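Local coordinates for protein acidocalcisomal pyrophosphatase (Trypanosoma brucei brucei, PDB 5C5V) that binds magnesium ions and a pyrophosphate analogue at one site and probably hydrolyses inorganic pyrophosphate to phosphate, at residues A[212-217]-A[248-253]; A[217-222]-A[254-259]; A[189-194]-A[290-295]; A[272-277]-A[314-319]. All coordinates share one frame; numbering follows the deposited sequence.

Interaction 1: residues A[212-217]-A[248-253]; sequences FEAGVT and GMIDEG. With MG (magnesium ion), chain D.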
# COMPACT_ATOMS: atom_id res chain seq x y z
N PHE A 212 -4.41 15.82 -36.68
CA PHE A 212 -4.79 16.03 -35.30
C PHE A 212 -5.03 17.52 -35.04
O PHE A 212 -4.59 18.37 -35.83
CB PHE A 212 -3.70 15.47 -34.38
CG PHE A 212 -3.59 13.97 -34.43
CD1 PHE A 212 -4.24 13.18 -33.50
CD2 PHE A 212 -2.90 13.36 -35.47
CE1 PHE A 212 -4.16 11.80 -33.58
CE2 PHE A 212 -2.81 11.99 -35.54
CZ PHE A 212 -3.45 11.20 -34.60
N GLU A 213 -5.76 17.83 -33.98
CA GLU A 213 -6.11 19.21 -33.62
C GLU A 213 -4.90 20.13 -33.67
O GLU A 213 -5.00 21.29 -34.02
CB GLU A 213 -6.76 19.26 -32.23
CG GLU A 213 -6.81 20.65 -31.57
N ALA A 214 -3.73 19.59 -33.36
CA ALA A 214 -2.50 20.37 -33.32
C ALA A 214 -1.97 20.81 -34.69
O ALA A 214 -0.99 21.55 -34.76
CB ALA A 214 -1.44 19.59 -32.59
N GLY A 215 -2.59 20.36 -35.78
CA GLY A 215 -2.11 20.73 -37.11
C GLY A 215 -1.02 19.82 -37.65
O GLY A 215 -0.29 20.20 -38.56
N VAL A 216 -0.92 18.60 -37.12
CA VAL A 216 0.05 17.63 -37.62
C VAL A 216 -0.57 16.24 -37.71
O VAL A 216 -1.62 15.98 -37.12
CB VAL A 216 1.31 17.55 -36.71
CG1 VAL A 216 2.04 18.89 -36.69
CG2 VAL A 216 0.95 17.12 -35.30
N THR A 217 0.08 15.34 -38.45
CA THR A 217 -0.35 13.95 -38.51
C THR A 217 0.44 13.17 -37.45
O THR A 217 1.27 13.76 -36.76
CB THR A 217 -0.15 13.34 -39.90
OG1 THR A 217 1.24 13.41 -40.25
CG2 THR A 217 -0.95 14.13 -40.94
N GLY A 248 0.22 15.74 -24.72
CA GLY A 248 0.16 16.00 -26.15
C GLY A 248 1.50 16.34 -26.79
O GLY A 248 1.66 17.39 -27.40
N MET A 249 2.45 15.43 -26.68
CA MET A 249 3.76 15.63 -27.29
C MET A 249 3.70 15.67 -28.81
O MET A 249 3.12 14.78 -29.44
CB MET A 249 4.70 14.52 -26.85
CG MET A 249 6.08 14.58 -27.48
SD MET A 249 7.13 13.28 -26.81
CE MET A 249 8.64 13.54 -27.76
N ILE A 250 4.29 16.72 -29.39
CA ILE A 250 4.53 16.80 -30.84
C ILE A 250 6.02 16.57 -31.09
O ILE A 250 6.85 17.39 -30.71
CB ILE A 250 4.13 18.18 -31.43
CG1 ILE A 250 2.79 18.66 -30.88
CG2 ILE A 250 4.11 18.14 -32.96
CD1 ILE A 250 1.69 17.71 -31.09
N ASP A 251 6.36 15.46 -31.72
CA ASP A 251 7.74 15.02 -31.87
C ASP A 251 8.19 15.09 -33.33
O ASP A 251 7.68 14.35 -34.18
CB ASP A 251 7.86 13.58 -31.33
CG ASP A 251 9.29 13.07 -31.30
OD1 ASP A 251 10.20 13.85 -31.66
OD2 ASP A 251 9.51 11.90 -30.93
N GLU A 252 9.13 15.99 -33.65
CA GLU A 252 9.61 16.13 -35.03
C GLU A 252 8.45 16.37 -36.01
O GLU A 252 8.42 15.80 -37.10
CB GLU A 252 10.41 14.89 -35.46
CG GLU A 252 11.72 14.67 -34.67
CD GLU A 252 12.15 13.19 -34.61
OE1 GLU A 252 11.37 12.29 -34.99
OE2 GLU A 252 13.30 12.92 -34.19
N GLY A 253 7.47 17.16 -35.61
CA GLY A 253 6.37 17.49 -36.49
C GLY A 253 5.25 16.46 -36.55
O GLY A 253 4.32 16.62 -37.34
MG MG D . 8.42 9.95 -30.55
O HOH W 1 8.03 9.75 -32.74
O HOH W 2 8.90 9.92 -28.52
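V216, in the loop 212-217, leans against the tip of a hairpin, touching G253 and I250. Its CB lies 3.2 Å from the carbonyl O of G253, which sits close under the branch point. From there the two methyls part company. With chi1 at -62°, CG1 stands beside the backbone N and stays near the same oxygen, 3.3 Å from G253 O; CG2 turns to the strand and meets I250 CG2 at 4.1 Å, the two side chains crossing obliquely. A beta-branched valine suits the place, since a short side chain offers one methyl to the peptide and the other to the isoleucine. The longer arm of I250 reaches the preceding turn, where its CD1 is 3.9 Å from A214 CB; alanine fills this edge with a single methyl.

The loop is shaped by a type I turn from F212 to G215, closed by G215 N to F212 O at 2.8 Å and extended by F212 N to V216 O. G215 and G253 both have positive phi, easily adopted by glycine, and E252 and G253 have angles close to those of a type I' turn.

On the other face of strand 238-251, D251 sends OD2 to a magnesium ion at 2.3 Å, while its OD1 forms a salt bridge with K297. The hydrophobic contact thus lies behind a metal ligand. I250 also packs on M255 of strand 254-263 and on H306 of strand 306-307, and A214 and F212 touch M255, so the loop lies over the hairpin side carrying I250 and M255, near its tip.

Interaction 2: residues A[217-222]-A[254-259]; sequences TGDNDP and KMDWKV. With MG (magnesium ion), chain E; MG (magnesium ion), chain D; 2PN (imidodiphosphoric acid), chain C.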
# COMPACT_ATOMS: atom_id res chain seq x y z
N THR A 217 0.08 15.34 -38.45
CA THR A 217 -0.35 13.95 -38.51
C THR A 217 0.44 13.17 -37.45
O THR A 217 1.27 13.76 -36.76
CB THR A 217 -0.15 13.34 -39.90
OG1 THR A 217 1.24 13.41 -40.25
CG2 THR A 217 -0.95 14.13 -40.94
N GLY A 218 0.17 11.86 -37.33
CA GLY A 218 0.78 11.05 -36.28
C GLY A 218 2.17 10.54 -36.61
O GLY A 218 2.61 10.63 -37.76
N ASP A 219 2.85 9.97 -35.63
CA ASP A 219 4.24 9.56 -35.83
C ASP A 219 4.34 8.14 -36.40
O ASP A 219 5.42 7.55 -36.39
CB ASP A 219 5.04 9.68 -34.52
CG ASP A 219 4.86 8.48 -33.58
OD1 ASP A 219 5.81 8.22 -32.81
OD2 ASP A 219 3.80 7.80 -33.62
N ASN A 220 3.22 7.61 -36.90
CA ASN A 220 3.21 6.35 -37.64
C ASN A 220 3.52 5.11 -36.79
O ASN A 220 3.93 4.09 -37.31
CB ASN A 220 4.19 6.42 -38.81
CG ASN A 220 3.88 5.43 -39.92
OD1 ASN A 220 2.72 5.06 -40.13
ND2 ASN A 220 4.91 4.99 -40.63
N ASP A 221 3.31 5.21 -35.48
CA ASP A 221 3.63 4.15 -34.52
C ASP A 221 2.43 3.86 -33.63
O ASP A 221 1.51 4.66 -33.55
CB ASP A 221 4.83 4.54 -33.64
CG ASP A 221 6.15 3.96 -34.12
OD1 ASP A 221 6.18 2.80 -34.59
OD2 ASP A 221 7.18 4.65 -34.02
N PRO A 222 2.45 2.71 -32.94
CA PRO A 222 1.44 2.52 -31.89
C PRO A 222 1.48 3.66 -30.87
O PRO A 222 2.53 4.29 -30.71
CB PRO A 222 1.84 1.19 -31.25
CG PRO A 222 2.62 0.50 -32.29
CD PRO A 222 3.34 1.55 -33.05
N LYS A 254 5.30 15.41 -35.73
CA LYS A 254 4.25 14.39 -35.74
C LYS A 254 3.55 14.32 -34.38
O LYS A 254 4.19 14.50 -33.34
CB LYS A 254 4.82 13.00 -36.05
CG LYS A 254 5.93 12.91 -37.07
CD LYS A 254 5.54 13.29 -38.46
CE LYS A 254 6.77 13.14 -39.36
NZ LYS A 254 7.38 11.79 -39.23
N MET A 255 2.25 14.04 -34.37
CA MET A 255 1.52 13.83 -33.12
C MET A 255 2.05 12.58 -32.42
O MET A 255 2.21 11.53 -33.03
CB MET A 255 0.01 13.70 -33.35
CG MET A 255 -0.84 13.98 -32.12
SD MET A 255 -0.85 15.73 -31.66
CE MET A 255 -0.45 15.62 -29.91
N ASP A 256 2.37 12.71 -31.15
CA ASP A 256 3.07 11.65 -30.45
C ASP A 256 2.62 11.60 -29.00
O ASP A 256 3.44 11.71 -28.08
CB ASP A 256 4.57 11.86 -30.57
CG ASP A 256 5.35 10.58 -30.43
OD1 ASP A 256 4.74 9.49 -30.53
OD2 ASP A 256 6.59 10.67 -30.23
N TRP A 257 1.31 11.44 -28.81
CA TRP A 257 0.69 11.34 -27.50
C TRP A 257 1.48 10.45 -26.58
O TRP A 257 1.95 9.40 -26.99
CB TRP A 257 -0.74 10.79 -27.58
CG TRP A 257 -1.70 11.57 -28.41
CD1 TRP A 257 -2.17 11.23 -29.64
CD2 TRP A 257 -2.34 12.80 -28.05
NE1 TRP A 257 -3.07 12.18 -30.08
CE2 TRP A 257 -3.19 13.15 -29.12
CE3 TRP A 257 -2.28 13.64 -26.93
CZ2 TRP A 257 -3.97 14.30 -29.11
CZ3 TRP A 257 -3.05 14.78 -26.92
CH2 TRP A 257 -3.89 15.10 -28.00
N LYS A 258 1.59 10.87 -25.33
CA LYS A 258 2.23 10.05 -24.30
C LYS A 258 1.23 9.80 -23.19
O LYS A 258 0.95 10.68 -22.38
CB LYS A 258 3.48 10.75 -23.76
CG LYS A 258 4.60 10.91 -24.78
CD LYS A 258 5.34 9.60 -25.01
CE LYS A 258 6.45 9.77 -26.02
NZ LYS A 258 5.93 10.04 -27.39
N VAL A 259 0.67 8.59 -23.18
CA VAL A 259 -0.34 8.25 -22.20
C VAL A 259 0.31 7.91 -20.86
O VAL A 259 1.25 7.12 -20.81
CB VAL A 259 -1.24 7.08 -22.66
CG1 VAL A 259 -2.21 6.67 -21.55
CG2 VAL A 259 -2.00 7.45 -23.92
MG MG E . 5.69 7.70 -30.66
MG MG D . 8.42 9.95 -30.55
P1 2PN C . 11.10 8.09 -30.29
O1 2PN C . 11.77 7.24 -31.41
O2 2PN C . 10.34 9.27 -30.97
O3 2PN C . 12.18 8.54 -29.28
N1 2PN C . 10.06 7.14 -29.46
P2 2PN C . 8.64 6.57 -30.04
O4 2PN C . 8.86 5.81 -31.40
O5 2PN C . 7.75 7.77 -30.28
O6 2PN C . 8.03 5.65 -29.07
O HOH W 3 6.93 9.04 -38.61
O HOH W 1 8.03 9.75 -32.74
O HOH W 4 3.69 6.87 -31.09
O HOH W 5 6.27 5.99 -31.33
O HOH W 2 8.90 9.92 -28.52
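G218 and M255 form a single beta bridge of parallel pattern, in which M255 N donates to T217 O at 2.6 Å and 168°, and M255 O accepts a weak bond from D219 N at 3.1 Å. Beside the bridge the CB atoms of D219 and K254 touch at 3.7 Å, and the lysine's bent chain leads its amine away to a water that also meets D219 O, both bonds weak.

The first torsion of D219 (82°) sets the carboxylate between the backbone N and carbonyl carbon, aimed at the magnesium ion it shares with D256. Its OD1 binds that ion at 2.2 Å, and D256 OD1 binds it at 2.0 Å. The two carboxylate planes are 41° apart; the metal between them allows their OD1 oxygens to approach to 2.8 Å. D219 opens the run DNDPVD, the signature of family I soluble pyrophosphatases, whose last aspartate, D224, also binds this ion. D256 is the bridging ligand: its OD2 takes a second magnesium at 2.0 Å, which D251 shares, and imidodiphosphate O5 likewise joins both ions. A carboxylate suits such a bridge, giving one oxygen to each ion.

K258 curls back so that NZ forms a salt bridge with D256 OD2 at 3.0 Å and donates to D256 O from above the carbonyl plane; it also bonds D224, so a second-shell lysine steadies two ligands. D221 OD2 meets a metal-bound water through a weak bond.

Interaction 3: residues A[189-194]-A[290-295]; sequences YKHGDM and REWFRV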
# COMPACT_ATOMS: atom_id res chain seq x y z
N TYR A 189 19.44 5.66 -25.39
CA TYR A 189 19.20 7.04 -25.01
C TYR A 189 20.50 7.69 -24.56
O TYR A 189 21.19 7.17 -23.69
CB TYR A 189 18.19 7.14 -23.89
CG TYR A 189 16.77 6.84 -24.27
CD1 TYR A 189 16.23 7.32 -25.45
CD2 TYR A 189 15.97 6.09 -23.42
CE1 TYR A 189 14.93 7.05 -25.77
CE2 TYR A 189 14.67 5.82 -23.74
CZ TYR A 189 14.15 6.29 -24.91
OH TYR A 189 12.84 6.03 -25.23
N LYS A 190 20.81 8.84 -25.13
CA LYS A 190 22.00 9.57 -24.72
C LYS A 190 21.69 10.44 -23.50
O LYS A 190 22.53 10.60 -22.61
CB LYS A 190 22.52 10.42 -25.87
CG LYS A 190 23.85 11.06 -25.61
CD LYS A 190 24.33 11.74 -26.88
CE LYS A 190 25.52 12.65 -26.61
NZ LYS A 190 25.81 13.46 -27.83
N HIS A 191 20.46 10.94 -23.44
CA HIS A 191 20.04 11.88 -22.40
C HIS A 191 20.12 11.30 -21.00
O HIS A 191 20.45 12.00 -20.04
CB HIS A 191 18.62 12.35 -22.67
CG HIS A 191 18.08 13.31 -21.65
ND1 HIS A 191 18.74 14.48 -21.31
CD2 HIS A 191 16.95 13.29 -20.91
CE1 HIS A 191 18.04 15.12 -20.39
NE2 HIS A 191 16.94 14.43 -20.14
N GLY A 192 19.79 10.02 -20.88
CA GLY A 192 19.78 9.33 -19.60
C GLY A 192 18.87 8.11 -19.68
O GLY A 192 18.40 7.75 -20.76
N ASP A 193 18.63 7.49 -18.54
CA ASP A 193 17.71 6.36 -18.51
C ASP A 193 16.25 6.81 -18.54
O ASP A 193 15.90 7.91 -18.07
CB ASP A 193 17.97 5.49 -17.28
CG ASP A 193 19.34 4.87 -17.28
OD1 ASP A 193 19.55 3.94 -18.09
OD2 ASP A 193 20.22 5.31 -16.50
N MET A 194 15.43 5.96 -19.13
CA MET A 194 13.98 6.04 -19.03
C MET A 194 13.65 5.66 -17.60
O MET A 194 14.09 4.61 -17.13
CB MET A 194 13.31 5.12 -20.06
CG MET A 194 11.80 4.95 -19.93
SD MET A 194 10.91 6.50 -20.12
CE MET A 194 11.35 6.93 -21.80
N ARG A 290 7.24 15.20 -18.51
CA ARG A 290 7.13 16.23 -19.54
C ARG A 290 8.51 16.76 -19.92
O ARG A 290 8.81 16.93 -21.11
CB ARG A 290 6.24 17.39 -19.06
CG ARG A 290 6.11 18.56 -20.06
CD ARG A 290 4.99 19.53 -19.65
NE ARG A 290 5.03 19.69 -18.20
CZ ARG A 290 3.98 19.67 -17.40
NH1 ARG A 290 2.76 19.54 -17.88
NH2 ARG A 290 4.16 19.79 -16.10
N GLU A 291 9.35 16.99 -18.92
CA GLU A 291 10.67 17.56 -19.15
C GLU A 291 11.62 16.58 -19.86
O GLU A 291 12.32 16.96 -20.79
CB GLU A 291 11.30 18.02 -17.83
CG GLU A 291 12.73 18.54 -17.97
CD GLU A 291 12.83 19.89 -18.68
OE1 GLU A 291 11.79 20.52 -18.99
OE2 GLU A 291 13.97 20.32 -18.95
N TRP A 292 11.63 15.33 -19.41
CA TRP A 292 12.43 14.31 -20.05
C TRP A 292 12.08 14.21 -21.57
O TRP A 292 12.96 14.22 -22.43
CB TRP A 292 12.20 12.97 -19.36
CG TRP A 292 13.26 11.96 -19.65
CD1 TRP A 292 14.35 11.66 -18.87
CD2 TRP A 292 13.35 11.11 -20.81
NE1 TRP A 292 15.11 10.67 -19.48
CE2 TRP A 292 14.51 10.32 -20.67
CE3 TRP A 292 12.56 10.95 -21.95
CZ2 TRP A 292 14.90 9.39 -21.62
CZ3 TRP A 292 12.95 10.03 -22.89
CH2 TRP A 292 14.11 9.26 -22.73
N PHE A 293 10.79 14.15 -21.88
CA PHE A 293 10.39 14.04 -23.29
C PHE A 293 10.58 15.35 -24.03
O PHE A 293 10.76 15.34 -25.25
CB PHE A 293 8.94 13.58 -23.42
CG PHE A 293 8.77 12.10 -23.23
CD1 PHE A 293 9.41 11.21 -24.09
CD2 PHE A 293 7.99 11.60 -22.21
CE1 PHE A 293 9.28 9.84 -23.92
CE2 PHE A 293 7.86 10.23 -22.03
CZ PHE A 293 8.51 9.35 -22.89
N ARG A 294 10.60 16.46 -23.30
CA ARG A 294 10.82 17.75 -23.93
C ARG A 294 12.24 17.84 -24.47
O ARG A 294 12.44 18.25 -25.62
CB ARG A 294 10.59 18.91 -22.95
CG ARG A 294 10.72 20.29 -23.62
CD ARG A 294 10.56 21.46 -22.64
NE ARG A 294 11.71 21.58 -21.76
CZ ARG A 294 12.80 22.30 -22.06
NH1 ARG A 294 12.87 22.97 -23.20
NH2 ARG A 294 13.80 22.35 -21.20
N VAL A 295 13.22 17.40 -23.68
CA VAL A 295 14.61 17.68 -23.99
C VAL A 295 15.46 16.50 -24.46
O VAL A 295 16.60 16.71 -24.90
CB VAL A 295 15.35 18.29 -22.76
CG1 VAL A 295 14.59 19.47 -22.20
CG2 VAL A 295 15.57 17.22 -21.68
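W292 and H191 both place CG opposite the backbone N, with chi1 at -162° and 179°, and this carries the indole out from helix 290-295 and the imidazole out from loop 189-194 until they meet. The edge of H191 points at one face of the five-membered ring of W292, with centroids 4.8 Å apart. M194 comes over the opposite face: its chain bends twice beyond CG, bringing CE to 4.0 Å from the centroid of the six-membered ring of W292, a CH-pi contact. Methionine is flexible enough for that double bend, which lays the methyl on the ring and leaves the sulfur above the same face at a distance, a Met-aromatic contact.

The far edge of the indole then butts into Y189. Here W292 CH2 stands over the centre of the phenol face, a T-shaped pair with planes at 78° and centroids 4.9 Å apart. Tryptophan suits the spot because one side chain is broad enough to offer two faces and an edge to three partners. W292 NE1 lies 3.2 Å from D193 O. G192 adopts backbone angles open essentially to glycine.

V295 CG2 is 3.5 Å from H191 NE2, and M194 CE is 3.9 Å from F293 CZ. D193 forms a salt bridge with R163 of its own chain, while H191 O accepts a hydrogen bond from R163 of the second subunit, so the aromatic cluster borders the interface with that subunit. Helix 285-295 lies against the sheet, F293 packing on M249 of strand 238-251 and making a cation-pi contact with K258 of strand 254-263.

Interaction 4: residues A[272-277]-A[314-319]; sequences MKDIHD and KDKEYA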
# COMPACT_ATOMS: atom_id res chain seq x y z
N MET A 272 -5.14 6.13 -7.27
CA MET A 272 -4.91 7.00 -8.41
C MET A 272 -6.10 6.89 -9.35
O MET A 272 -6.27 5.88 -10.04
CB MET A 272 -3.61 6.62 -9.12
CG MET A 272 -2.43 6.60 -8.17
SD MET A 272 -1.63 8.21 -8.17
CE MET A 272 -0.47 8.02 -9.52
N LYS A 273 -6.96 7.91 -9.33
CA LYS A 273 -8.22 7.79 -10.06
C LYS A 273 -8.30 8.68 -11.28
O LYS A 273 -9.07 8.40 -12.19
CB LYS A 273 -9.39 8.07 -9.11
CG LYS A 273 -9.41 7.12 -7.93
CD LYS A 273 -10.71 7.20 -7.16
CE LYS A 273 -10.79 6.11 -6.09
NZ LYS A 273 -12.16 6.12 -5.46
N ASP A 274 -7.49 9.73 -11.33
CA ASP A 274 -7.41 10.56 -12.52
C ASP A 274 -6.07 11.25 -12.51
O ASP A 274 -5.30 11.07 -11.59
CB ASP A 274 -8.56 11.57 -12.58
CG ASP A 274 -8.93 11.95 -14.01
OD1 ASP A 274 -8.05 11.91 -14.89
OD2 ASP A 274 -10.11 12.30 -14.26
N ILE A 275 -5.79 12.05 -13.53
CA ILE A 275 -4.45 12.57 -13.72
C ILE A 275 -4.05 13.48 -12.53
O ILE A 275 -2.87 13.60 -12.19
CB ILE A 275 -4.34 13.34 -15.05
CG1 ILE A 275 -2.88 13.70 -15.35
CG2 ILE A 275 -5.24 14.57 -15.07
CD1 ILE A 275 -2.00 12.49 -15.49
N HIS A 276 -5.05 14.07 -11.89
CA HIS A 276 -4.82 15.00 -10.80
C HIS A 276 -4.28 14.31 -9.56
O HIS A 276 -3.66 14.94 -8.71
CB HIS A 276 -6.11 15.75 -10.47
CG HIS A 276 -6.80 16.30 -11.68
ND1 HIS A 276 -6.39 17.46 -12.31
CD2 HIS A 276 -7.86 15.85 -12.39
CE1 HIS A 276 -7.18 17.71 -13.34
NE2 HIS A 276 -8.07 16.74 -13.42
N ASP A 277 -4.51 13.01 -9.44
CA ASP A 277 -4.02 12.27 -8.29
C ASP A 277 -2.53 12.02 -8.36
O ASP A 277 -1.92 11.64 -7.36
CB ASP A 277 -4.75 10.94 -8.14
CG ASP A 277 -6.16 11.12 -7.68
OD1 ASP A 277 -6.40 12.08 -6.92
OD2 ASP A 277 -7.04 10.32 -8.09
N LYS A 314 -3.80 16.05 -20.08
CA LYS A 314 -5.25 15.93 -20.12
C LYS A 314 -5.69 14.78 -19.22
O LYS A 314 -4.88 13.92 -18.88
CB LYS A 314 -5.74 15.71 -21.54
CG LYS A 314 -5.33 16.79 -22.50
CD LYS A 314 -5.92 18.15 -22.09
CE LYS A 314 -7.22 18.42 -22.82
NZ LYS A 314 -7.81 19.72 -22.40
N ASP A 315 -6.95 14.77 -18.81
CA ASP A 315 -7.40 13.76 -17.87
C ASP A 315 -7.68 12.40 -18.55
O ASP A 315 -7.49 12.25 -19.76
CB ASP A 315 -8.62 14.26 -17.10
CG ASP A 315 -9.83 14.50 -18.00
OD1 ASP A 315 -9.87 14.01 -19.15
OD2 ASP A 315 -10.76 15.19 -17.54
N LYS A 316 -8.12 11.43 -17.76
CA LYS A 316 -8.27 10.08 -18.26
C LYS A 316 -9.39 9.93 -19.28
O LYS A 316 -9.27 9.13 -20.20
CB LYS A 316 -8.50 9.12 -17.09
CG LYS A 316 -9.81 9.30 -16.39
CD LYS A 316 -9.98 8.21 -15.34
CE LYS A 316 -11.27 8.40 -14.57
NZ LYS A 316 -11.29 7.49 -13.40
N GLU A 317 -10.48 10.69 -19.12
CA GLU A 317 -11.57 10.63 -20.07
C GLU A 317 -11.04 11.02 -21.45
O GLU A 317 -11.37 10.40 -22.45
CB GLU A 317 -12.72 11.55 -19.65
CG GLU A 317 -13.88 11.61 -20.66
CD GLU A 317 -14.90 12.72 -20.35
OE1 GLU A 317 -14.68 13.51 -19.41
OE2 GLU A 317 -15.94 12.80 -21.06
N TYR A 318 -10.20 12.04 -21.48
CA TYR A 318 -9.60 12.52 -22.72
C TYR A 318 -8.60 11.50 -23.29
O TYR A 318 -8.55 11.28 -24.50
CB TYR A 318 -8.90 13.86 -22.48
CG TYR A 318 -8.51 14.57 -23.74
CD1 TYR A 318 -9.35 15.52 -24.31
CD2 TYR A 318 -7.31 14.28 -24.38
CE1 TYR A 318 -8.99 16.16 -25.48
CE2 TYR A 318 -6.95 14.92 -25.53
CZ TYR A 318 -7.79 15.86 -26.07
OH TYR A 318 -7.43 16.49 -27.23
N ALA A 319 -7.81 10.89 -22.42
CA ALA A 319 -6.81 9.92 -22.84
C ALA A 319 -7.48 8.68 -23.43
O ALA A 319 -6.97 8.09 -24.37
CB ALA A 319 -5.90 9.53 -21.65
O HOH W 6 -11.58 12.03 -16.51
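K316, D274 and D315 bury the most surface here, and K316 holds the 272-277 turn at two points. Its backbone N donates to D274 OD1 at 2.9 Å on the syn side of the carboxylate. Its side chain starts from chi1 68° and then runs extended, slanting across the D274 carboxylate so that NZ meets K273 O at 2.7 Å, in the carbonyl plane. A long lysine suits this span, its methylenes lying against the aspartate while the charge reaches the preceding peptide.

D274 is gripped from two directions. I275 N reaches its OD1 at 2.6 Å from the anti side, opposite the bond from K316. Its OD2 accepts from a water at 2.7 Å, and that water in turn receives E317 N at 3.1 Å. The carboxylate therefore engages the first amides of helix 316-336, directly and through water, and the helix's positive end would probably stabilise its charge.

D315 touches D274 through CB, where a short side chain leaves room for the aspartate oxygen. Its OD1 accepts from Y318 N at 3.1 Å. The two acids approach within 4.4 Å, D274 OD2 to D315 OD2, a repulsion that the helix amides bonded to each may partly offset. Beside them I275 covers the strand end apolarly, with CG2 3.6 Å from D315 CA.

The type I turn from D274 to D277 is docked on the point where strand 313-315 gives way to the C-terminal helix. D315 makes the usual aspartate N-cap bond, while D274 from a distant loop binds K316 N.

Overall arrangement
Chain order begins with 189-194, which opens interaction 3. The loops 212-217 and 217-222 follow, sharing T217, and are met by 248-253 and 254-259 on the successive strands 238-251 and 254-263. Interactions 1 and 2 therefore cross each other, and both lie within the long loop that interaction 3 completes at 290-295. Interaction 4 opens at 272-277, after the first two have closed, and ends at 314-319, so it crosses interaction 3. Interactions 1 and 2 hold loop 212-222 to the sheet's hairpin, interaction 3 joins a loop to helix 285-295, and interaction 4 docks a turn at a strand-helix junction. K258 meets F293 between interactions 2 and 3, and W257 meets Y318 between 2 and 4.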